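Local coordinates for protein DNA ligase (Alteromonas mediterranea, PDB 6GDR) that probably seals nicks in duplex DNA, joining 3'-hydroxyl and 5'-phosphate ends in an ATP-dependent reaction that passes through adenylated intermediates, at residues 37-42 with 131-136; 47-50 with 54-57. One frame throughout, in Å; residues are numbered along the deposited sequence.

Contact 1. Residues 37-42 with 131-136; sequences GIRARW and MAFDMP. With AMP (adenosine monophosphate), chain G; nucleotides of chain B.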
loop_
_atom_site.group_PDB
_atom_site.type_symbol
_atom_site.label_atom_id
_atom_site.label_comp_id
_atom_site.label_asym_id
_atom_site.label_seq_id
_atom_site.Cartn_x
_atom_site.Cartn_y
_atom_site.Cartn_z
ATOM N N GLY D 37 -3.360 4.482 2.321
ATOM C CA GLY D 37 -3.891 5.677 1.707
ATOM C C GLY D 37 -3.674 5.668 0.205
ATOM O O GLY D 37 -3.666 4.619 -0.444
ATOM N N ILE D 38 -3.500 6.868 -0.343
ATOM C CA ILE D 38 -3.227 7.068 -1.761
ATOM C C ILE D 38 -1.854 7.708 -1.890
ATOM O O ILE D 38 -1.584 8.739 -1.262
ATOM C CB ILE D 38 -4.298 7.950 -2.432
ATOM C CG1 ILE D 38 -5.688 7.314 -2.309
ATOM C CG2 ILE D 38 -3.944 8.203 -3.896
ATOM C CD1 ILE D 38 -5.871 6.029 -3.099
ATOM N N ARG D 39 -0.994 7.105 -2.704
ATOM C CA ARG D 39 0.318 7.683 -2.959
ATOM C C ARG D 39 0.174 8.940 -3.807
ATOM O O ARG D 39 -0.616 8.984 -4.755
ATOM C CB ARG D 39 1.222 6.679 -3.671
ATOM C CG ARG D 39 2.670 7.131 -3.785
ATOM C CD ARG D 39 3.470 6.228 -4.708
ATOM N NE ARG D 39 4.882 6.181 -4.338
ATOM C CZ ARG D 39 5.767 7.132 -4.625
ATOM N NH1 ARG D 39 5.396 8.221 -5.290
ATOM N NH2 ARG D 39 7.028 6.994 -4.242
ATOM N N ALA D 40 0.948 9.965 -3.463
ATOM C CA ALA D 40 0.889 11.230 -4.179
ATOM C C ALA D 40 2.260 11.885 -4.158
ATOM O O ALA D 40 2.933 11.902 -3.122
ATOM C CB ALA D 40 -0.153 12.173 -3.569
ATOM N N ARG D 41 2.665 12.421 -5.304
ATOM C CA ARG D 41 3.902 13.179 -5.426
ATOM C C ARG D 41 3.578 14.666 -5.467
ATOM O O ARG D 41 2.720 15.099 -6.244
ATOM C CB ARG D 41 4.674 12.769 -6.680
ATOM C CG ARG D 41 5.699 13.797 -7.134
ATOM C CD ARG D 41 6.726 13.179 -8.064
ATOM N NE ARG D 41 7.602 12.248 -7.361
ATOM C CZ ARG D 41 8.504 11.473 -7.953
ATOM N NH1 ARG D 41 8.658 11.506 -9.271
ATOM N NH2 ARG D 41 9.255 10.657 -7.226
ATOM N N TRP D 42 4.260 15.439 -4.628
ATOM C CA TRP D 42 4.081 16.884 -4.578
ATOM C C TRP D 42 5.084 17.541 -5.518
ATOM O O TRP D 42 6.296 17.443 -5.306
ATOM C CB TRP D 42 4.255 17.398 -3.150
ATOM C CG TRP D 42 4.201 18.892 -3.032
ATOM C CD1 TRP D 42 5.149 19.705 -2.481
ATOM C CD2 TRP D 42 3.147 19.751 -3.480
ATOM N NE1 TRP D 42 4.747 21.017 -2.554
ATOM C CE2 TRP D 42 3.522 21.072 -3.164
ATOM C CE3 TRP D 42 1.921 19.533 -4.116
ATOM C CZ2 TRP D 42 2.717 22.169 -3.462
ATOM C CZ3 TRP D 42 1.123 20.623 -4.412
ATOM C CH2 TRP D 42 1.525 21.923 -4.086
ATOM N N MET D 131 0.947 12.571 4.334
ATOM C CA MET D 131 1.951 11.917 5.173
ATOM C C MET D 131 3.189 11.651 4.325
ATOM O O MET D 131 3.355 10.580 3.741
ATOM C CB MET D 131 1.392 10.629 5.766
ATOM C CG MET D 131 0.009 10.779 6.393
ATOM S SD MET D 131 -0.055 12.008 7.712
ATOM C CE MET D 131 1.074 11.299 8.907
ATOM N N ALA D 132 4.071 12.644 4.255
ATOM C CA ALA D 132 5.283 12.517 3.456
ATOM C C ALA D 132 6.208 11.461 4.049
ATOM O O ALA D 132 6.347 11.350 5.270
ATOM C CB ALA D 132 6.006 13.860 3.373
ATOM N N PHE D 133 6.847 10.681 3.172
ATOM C CA PHE D 133 7.751 9.623 3.605
ATOM C C PHE D 133 9.088 9.596 2.880
ATOM O O PHE D 133 9.962 8.822 3.285
ATOM C CB PHE D 133 7.083 8.245 3.451
ATOM C CG PHE D 133 6.509 7.988 2.085
ATOM C CD1 PHE D 133 7.323 7.593 1.037
ATOM C CD2 PHE D 133 5.150 8.123 1.856
ATOM C CE1 PHE D 133 6.794 7.350 -0.218
ATOM C CE2 PHE D 133 4.616 7.880 0.604
ATOM C CZ PHE D 133 5.440 7.493 -0.434
ATOM N N ASP D 134 9.286 10.398 1.837
ATOM C CA ASP D 134 10.569 10.405 1.146
ATOM C C ASP D 134 10.607 11.567 0.164
ATOM O O ASP D 134 9.574 12.150 -0.179
ATOM C CB ASP D 134 10.820 9.082 0.412
ATOM C CG ASP D 134 12.286 8.863 0.084
ATOM O OD1 ASP D 134 13.114 9.731 0.431
ATOM O OD2 ASP D 134 12.612 7.819 -0.520
ATOM N N MET D 135 11.821 11.892 -0.279
ATOM C CA MET D 135 12.050 12.873 -1.329
ATOM C C MET D 135 12.896 12.199 -2.404
ATOM O O MET D 135 13.893 11.534 -2.074
ATOM C CB MET D 135 12.765 14.120 -0.793
ATOM C CG MET D 135 12.006 14.848 0.305
ATOM S SD MET D 135 12.909 16.260 0.980
ATOM C CE MET D 135 12.955 17.356 -0.438
ATOM N N PRO D 136 12.547 12.337 -3.695
ATOM C CA PRO D 136 13.290 11.660 -4.766
ATOM C C PRO D 136 14.598 12.362 -5.132
ATOM O O PRO D 136 14.877 12.624 -6.302
ATOM C CB PRO D 136 12.292 11.669 -5.926
ATOM C CG PRO D 136 11.524 12.925 -5.728
ATOM C CD PRO D 136 11.438 13.146 -4.234
HETATM P P AMP G . 2.482 -1.446 -2.401
HETATM O O1P AMP G . 1.612 -0.930 -1.279
HETATM O O2P AMP G . 2.806 -2.920 -2.454
HETATM O "O5'" AMP G . 3.867 -0.625 -2.371
HETATM C "C5'" AMP G . 4.156 0.215 -1.258
HETATM C "C4'" AMP G . 3.352 1.510 -1.357
HETATM O "O4'" AMP G . 2.872 1.886 -0.063
HETATM C "C3'" AMP G . 4.132 2.690 -1.911
HETATM O "O3'" AMP G . 3.632 3.037 -3.208
HETATM C "C2'" AMP G . 3.924 3.819 -0.921
HETATM O "O2'" AMP G . 3.434 4.996 -1.566
HETATM C "C1'" AMP G . 2.892 3.309 0.078
HETATM N N9 AMP G . 3.132 3.653 1.507
HETATM C C8 AMP G . 2.125 3.815 2.389
HETATM N N7 AMP G . 2.598 4.121 3.623
HETATM C C5 AMP G . 3.938 4.160 3.541
HETATM C C6 AMP G . 5.046 4.426 4.484
HETATM N N6 AMP G . 4.790 4.712 5.779
HETATM N N1 AMP G . 6.309 4.370 4.013
HETATM C C2 AMP G . 6.570 4.084 2.724
HETATM N N3 AMP G . 5.606 3.831 1.817
HETATM C C4 AMP G . 4.293 3.856 2.148
ATOM P P DC B 10 -2.144 3.885 -5.056
ATOM O OP1 DC B 10 -1.428 4.759 -4.101
ATOM O OP2 DC B 10 -1.503 3.524 -6.341
ATOM O "O5'" DC B 10 -2.565 2.540 -4.300
ATOM C "C5'" DC B 10 -3.261 2.629 -3.068
ATOM C "C4'" DC B 10 -3.935 1.317 -2.712
ATOM O "O4'" DC B 10 -4.896 0.958 -3.735
ATOM C "C3'" DC B 10 -3.016 0.116 -2.627
ATOM O "O3'" DC B 10 -2.341 0.070 -1.374
ATOM C "C2'" DC B 10 -3.996 -1.038 -2.809
ATOM C "C1'" DC B 10 -5.049 -0.456 -3.760
ATOM N N1 DC B 10 -4.903 -0.935 -5.164
ATOM C C2 DC B 10 -5.589 -2.081 -5.579
ATOM O O2 DC B 10 -6.319 -2.673 -4.776
ATOM N N3 DC B 10 -5.439 -2.508 -6.856
ATOM C C4 DC B 10 -4.643 -1.843 -7.693
ATOM N N4 DC B 10 -4.526 -2.305 -8.942
ATOM C C5 DC B 10 -3.932 -0.677 -7.287
ATOM C C6 DC B 10 -4.089 -0.264 -6.025
ATOM P P DC B 9 -3.254 5.270 -10.795
ATOM O OP1 DC B 9 -2.185 6.310 -10.592
ATOM O OP2 DC B 9 -2.661 3.932 -11.138
ATOM O "O5'" DC B 9 -4.191 5.162 -9.538
ATOM C "C5'" DC B 9 -3.738 5.683 -8.310
ATOM C "C4'" DC B 9 -4.783 5.382 -7.234
ATOM O "O4'" DC B 9 -5.898 5.000 -7.756
ATOM C "C3'" DC B 9 -4.304 4.156 -6.381
ATOM O "O3'" DC B 9 -3.551 4.590 -5.376
ATOM C "C2'" DC B 9 -5.620 3.527 -5.889
ATOM C "C1'" DC B 9 -6.457 3.732 -6.884
ATOM N N1 DC B 9 -6.532 2.600 -7.697
ATOM C C2 DC B 9 -7.462 1.533 -7.369
ATOM O O2 DC B 9 -8.175 1.625 -6.386
ATOM N N3 DC B 9 -7.542 0.346 -8.224
ATOM C C4 DC B 9 -6.723 0.221 -9.368
ATOM N N4 DC B 9 -6.819 -0.933 -10.176
ATOM C C5 DC B 9 -5.776 1.300 -9.707
ATOM C C6 DC B 9 -5.695 2.483 -8.857
#
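Arg39 turns one face of its guanidinium to the edge of the Phe133 ring, with CZ of Phe133 offset toward the guanidinium's rim. NH2 of Arg39 comes 4.0 Å from Phe133 CE1, near the plane of the phenyl ring. The two planes stand 79° apart, and the ring presents its edge to the guanidinium face. One face of the ring is covered by the adenine: AMP N3 sits 4.0 Å above the plane of the Phe133 ring, over its centre. Phe133 has CG between its own backbone N and carbonyl carbon (chi1 52°), which swings the ring in under the base and toward Arg39. Its CZ also meets the ribose, 3.4 Å from AMP O2'. Arg39 meets the same O2'. Its chain is extended from CG to NE and runs along the ribose, with CG 3.2 Å from AMP O2'. The backbone N of Arg39 gives a nearly straight 2.8 Å hydrogen bond to OP1 of nucleotide DC10 of chain B. One residue therefore touches both the nucleotide and the DNA.

Farther along the strand, NH2 of Arg41 lies 3.5 Å from Pro136 CB, and Pro136 CG sits over a face of the guanidinium. Asp71, on the strand running between the two segments, forms a salt bridge with Arg41 NE. No hydrogen bond joins 37-42 to 131-136 directly. Phe133 and Asp134 form a classic beta bulge opposite Asp71. The adenine over an aromatic face, next to the strand that follows the KxDG sequence, is characteristic of the nucleotide pocket of ATP-dependent DNA ligases.

Contact 2. Residues 47-50 with 54-57; sequences LRTR and KIDA. Unlike the reference sequence in segment 54-57: Asp56 (reference Ala). With AMP (adenosine monophosphate), chain G; nucleotides of chain B.
The outer edge of the sheet in the adenylation domain turns here toward the bound DNA and AMP, with segment 47-50 set against the loop 54-57. A single beta bridge pairs Arg48 with Lys54. Beside it, Ile55 N gives a 3.1 Å hydrogen bond to Leu47 O, almost straight at nitrogen (175°) but arriving from above the carbonyl plane. A water closes the same junction, accepting from Leu47 N and donating to Ile55 O.

Ile55 supplies most of the apolar contact. Its CB packs 3.9 Å from Leu47 CB, and its CG1 lies 3.6 Å from Thr49 CG2. Leu47 CD1 meets Ala57 CB at 4.1 Å. With CG2 turned to Ile55, Thr49 has its OG1 between the backbone N and the carbonyl carbon (chi1 66°). That hydroxyl donates to OP1 of nucleotide DC9 of chain B at 2.8 Å. The Arg48 guanidinium crosses Lys54 near CB and has its salt bridge with Glu46.

Arg50 bends at chi3 (-51°) and grips two groups with one guanidinium. NE reaches OP2 of DC10 of chain B at 3.1 Å, and NH1 reaches AMP O3' at 2.9 Å. NH2 bonds to both oxygens, weakly to O3'. Replacing Arg50 with an alanine would probably leave the DC10 phosphate without this positive partner and AMP O3' without the hydrogen bonds from its guanidinium. One arginine bridging the AMP ribose and a phosphate of the bound DNA fits the nucleotide pocket in the adenylation domain of an ATP-dependent DNA ligase.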
loop_
_atom_site.group_PDB
_atom_site.type_symbol
_atom_site.label_atom_id
_atom_site.label_comp_id
_atom_site.label_asym_id
_atom_site.label_seq_id
_atom_site.Cartn_x
_atom_site.Cartn_y
_atom_site.Cartn_z
ATOM N N LEU D 47 -0.204 18.140 -7.051
ATOM C CA LEU D 47 -0.187 16.761 -6.586
ATOM C C LEU D 47 -0.537 15.821 -7.733
ATOM O O LEU D 47 -1.351 16.150 -8.600
ATOM C CB LEU D 47 -1.179 16.555 -5.440
ATOM C CG LEU D 47 -0.813 17.145 -4.079
ATOM C CD1 LEU D 47 -2.032 17.146 -3.170
ATOM C CD2 LEU D 47 0.327 16.364 -3.444
ATOM N N ARG D 48 0.078 14.640 -7.726
ATOM C CA ARG D 48 -0.167 13.662 -8.775
ATOM C C ARG D 48 -0.002 12.257 -8.213
ATOM O O ARG D 48 0.787 12.028 -7.293
ATOM C CB ARG D 48 0.771 13.873 -9.968
ATOM C CG ARG D 48 0.533 15.183 -10.698
ATOM C CD ARG D 48 1.230 15.210 -12.043
ATOM N NE ARG D 48 0.834 16.374 -12.834
ATOM C CZ ARG D 48 -0.213 16.413 -13.656
ATOM N NH1 ARG D 48 -0.993 15.351 -13.812
ATOM N NH2 ARG D 48 -0.483 17.524 -14.326
ATOM N N THR D 49 -0.749 11.319 -8.790
ATOM C CA THR D 49 -0.782 9.947 -8.312
ATOM C C THR D 49 0.468 9.189 -8.758
ATOM O O THR D 49 1.385 9.743 -9.370
ATOM C CB THR D 49 -2.039 9.241 -8.816
ATOM O OG1 THR D 49 -1.982 9.121 -10.243
ATOM C CG2 THR D 49 -3.288 10.017 -8.430
ATOM N N ARG D 50 0.497 7.891 -8.447
ATOM C CA ARG D 50 1.633 7.055 -8.818
ATOM C C ARG D 50 1.929 7.151 -10.307
ATOM O O ARG D 50 3.094 7.197 -10.718
ATOM C CB ARG D 50 1.361 5.600 -8.428
ATOM C CG ARG D 50 2.522 4.648 -8.700
ATOM C CD ARG D 50 2.086 3.197 -8.588
ATOM N NE ARG D 50 1.375 2.932 -7.340
ATOM C CZ ARG D 50 1.963 2.681 -6.173
ATOM N NH1 ARG D 50 3.285 2.660 -6.076
ATOM N NH2 ARG D 50 1.223 2.453 -5.098
ATOM N N LYS D 54 -3.478 13.836 -12.364
ATOM C CA LYS D 54 -3.594 14.997 -11.495
ATOM C C LYS D 54 -4.569 14.716 -10.362
ATOM O O LYS D 54 -5.649 14.157 -10.574
ATOM C CB LYS D 54 -4.049 16.227 -12.285
ATOM C CG LYS D 54 -4.183 17.476 -11.417
ATOM C CD LYS D 54 -4.638 18.694 -12.200
ATOM C CE LYS D 54 -4.752 19.903 -11.281
ATOM N NZ LYS D 54 -5.186 21.133 -11.996
ATOM N N ILE D 55 -4.177 15.099 -9.153
ATOM C CA ILE D 55 -5.060 15.053 -7.994
ATOM C C ILE D 55 -5.681 16.435 -7.838
ATOM O O ILE D 55 -4.967 17.439 -7.742
ATOM C CB ILE D 55 -4.297 14.633 -6.728
ATOM C CG1 ILE D 55 -3.726 13.221 -6.905
ATOM C CG2 ILE D 55 -5.209 14.693 -5.507
ATOM C CD1 ILE D 55 -2.799 12.774 -5.791
ATOM N N ASP D 56 -7.014 16.490 -7.824
ATOM C CA ASP D 56 -7.736 17.762 -7.805
ATOM C C ASP D 56 -8.032 18.132 -6.354
ATOM O O ASP D 56 -9.128 17.922 -5.829
ATOM C CB ASP D 56 -9.008 17.665 -8.638
ATOM C CG ASP D 56 -9.641 19.016 -8.895
ATOM O OD1 ASP D 56 -9.050 20.038 -8.486
ATOM O OD2 ASP D 56 -10.731 19.058 -9.503
ATOM N N ALA D 57 -7.017 18.710 -5.692
ATOM C CA ALA D 57 -7.133 19.074 -4.291
ATOM C C ALA D 57 -7.434 20.561 -4.140
ATOM O O ALA D 57 -7.031 21.370 -4.981
ATOM C CB ALA D 57 -5.839 18.747 -3.541
HETATM P P AMP G . 2.482 -1.446 -2.401
HETATM O O1P AMP G . 1.612 -0.930 -1.279
HETATM O O2P AMP G . 2.806 -2.920 -2.454
HETATM O "O5'" AMP G . 3.867 -0.625 -2.371
HETATM C "C5'" AMP G . 4.156 0.215 -1.258
HETATM C "C4'" AMP G . 3.352 1.510 -1.357
HETATM O "O4'" AMP G . 2.872 1.886 -0.063
HETATM C "C3'" AMP G . 4.132 2.690 -1.911
HETATM O "O3'" AMP G . 3.632 3.037 -3.208
HETATM C "C2'" AMP G . 3.924 3.819 -0.921
HETATM O "O2'" AMP G . 3.434 4.996 -1.566
HETATM C "C1'" AMP G . 2.892 3.309 0.078
HETATM N N9 AMP G . 3.132 3.653 1.507
HETATM C C8 AMP G . 2.125 3.815 2.389
HETATM N N7 AMP G . 2.598 4.121 3.623
HETATM C C5 AMP G . 3.938 4.160 3.541
HETATM C C6 AMP G . 5.046 4.426 4.484
HETATM N N6 AMP G . 4.790 4.712 5.779
HETATM N N1 AMP G . 6.309 4.370 4.013
HETATM C C2 AMP G . 6.570 4.084 2.724
HETATM N N3 AMP G . 5.606 3.831 1.817
HETATM C C4 AMP G . 4.293 3.856 2.148
ATOM P P DC B 10 -2.144 3.885 -5.056
ATOM O OP1 DC B 10 -1.428 4.759 -4.101
ATOM O OP2 DC B 10 -1.503 3.524 -6.341
ATOM O "O5'" DC B 10 -2.565 2.540 -4.300
ATOM C "C5'" DC B 10 -3.261 2.629 -3.068
ATOM C "C4'" DC B 10 -3.935 1.317 -2.712
ATOM O "O4'" DC B 10 -4.896 0.958 -3.735
ATOM C "C3'" DC B 10 -3.016 0.116 -2.627
ATOM O "O3'" DC B 10 -2.341 0.070 -1.374
ATOM C "C2'" DC B 10 -3.996 -1.038 -2.809
ATOM C "C1'" DC B 10 -5.049 -0.456 -3.760
ATOM N N1 DC B 10 -4.903 -0.935 -5.164
ATOM C C2 DC B 10 -5.589 -2.081 -5.579
ATOM O O2 DC B 10 -6.319 -2.673 -4.776
ATOM N N3 DC B 10 -5.439 -2.508 -6.856
ATOM C C4 DC B 10 -4.643 -1.843 -7.693
ATOM N N4 DC B 10 -4.526 -2.305 -8.942
ATOM C C5 DC B 10 -3.932 -0.677 -7.287
ATOM C C6 DC B 10 -4.089 -0.264 -6.025
ATOM P P DC B 9 -3.254 5.270 -10.795
ATOM O OP1 DC B 9 -2.185 6.310 -10.592
ATOM O OP2 DC B 9 -2.661 3.932 -11.138
ATOM O "O5'" DC B 9 -4.191 5.162 -9.538
ATOM C "C5'" DC B 9 -3.738 5.683 -8.310
ATOM C "C4'" DC B 9 -4.783 5.382 -7.234
ATOM O "O4'" DC B 9 -5.898 5.000 -7.756
ATOM C "C3'" DC B 9 -4.304 4.156 -6.381
ATOM O "O3'" DC B 9 -3.551 4.590 -5.376
ATOM C "C2'" DC B 9 -5.620 3.527 -5.889
ATOM C "C1'" DC B 9 -6.457 3.732 -6.884
ATOM N N1 DC B 9 -6.532 2.600 -7.697
ATOM C C2 DC B 9 -7.462 1.533 -7.369
ATOM O O2 DC B 9 -8.175 1.625 -6.386
ATOM N N3 DC B 9 -7.542 0.346 -8.224
ATOM C C4 DC B 9 -6.723 0.221 -9.368
ATOM N N4 DC B 9 -6.819 -0.933 -10.176
ATOM C C5 DC B 9 -5.776 1.300 -9.707
ATOM C C6 DC B 9 -5.695 2.483 -8.857
HETATM O O HOH W 1 -2.883 18.808 -7.576
#

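The two contacts lie about 11 Å apart, centre to centre, on the same side of the chain's centre. Contact 2 is nested within the stretch of chain that contact 1 closes. Both belong to one mixed sheet, in which strand 38-42 sits between the edge strand 47-48 and strand 70-75, with 129-134 beyond. Arg41 N lies 2.8 Å from Arg48 O, a probable hydrogen bond between the neighbouring strands. Ala40 CB packs on Ile55 CD1, and Trp42 on Leu47. Arg39 and Arg50 also touch. Contact 1 stacks on the base and touches the ribose and the DC10 phosphate; contact 2 bonds to the ribose and to the phosphates of DC9 and DC10. This sheet thus brings nucleotide and DNA together.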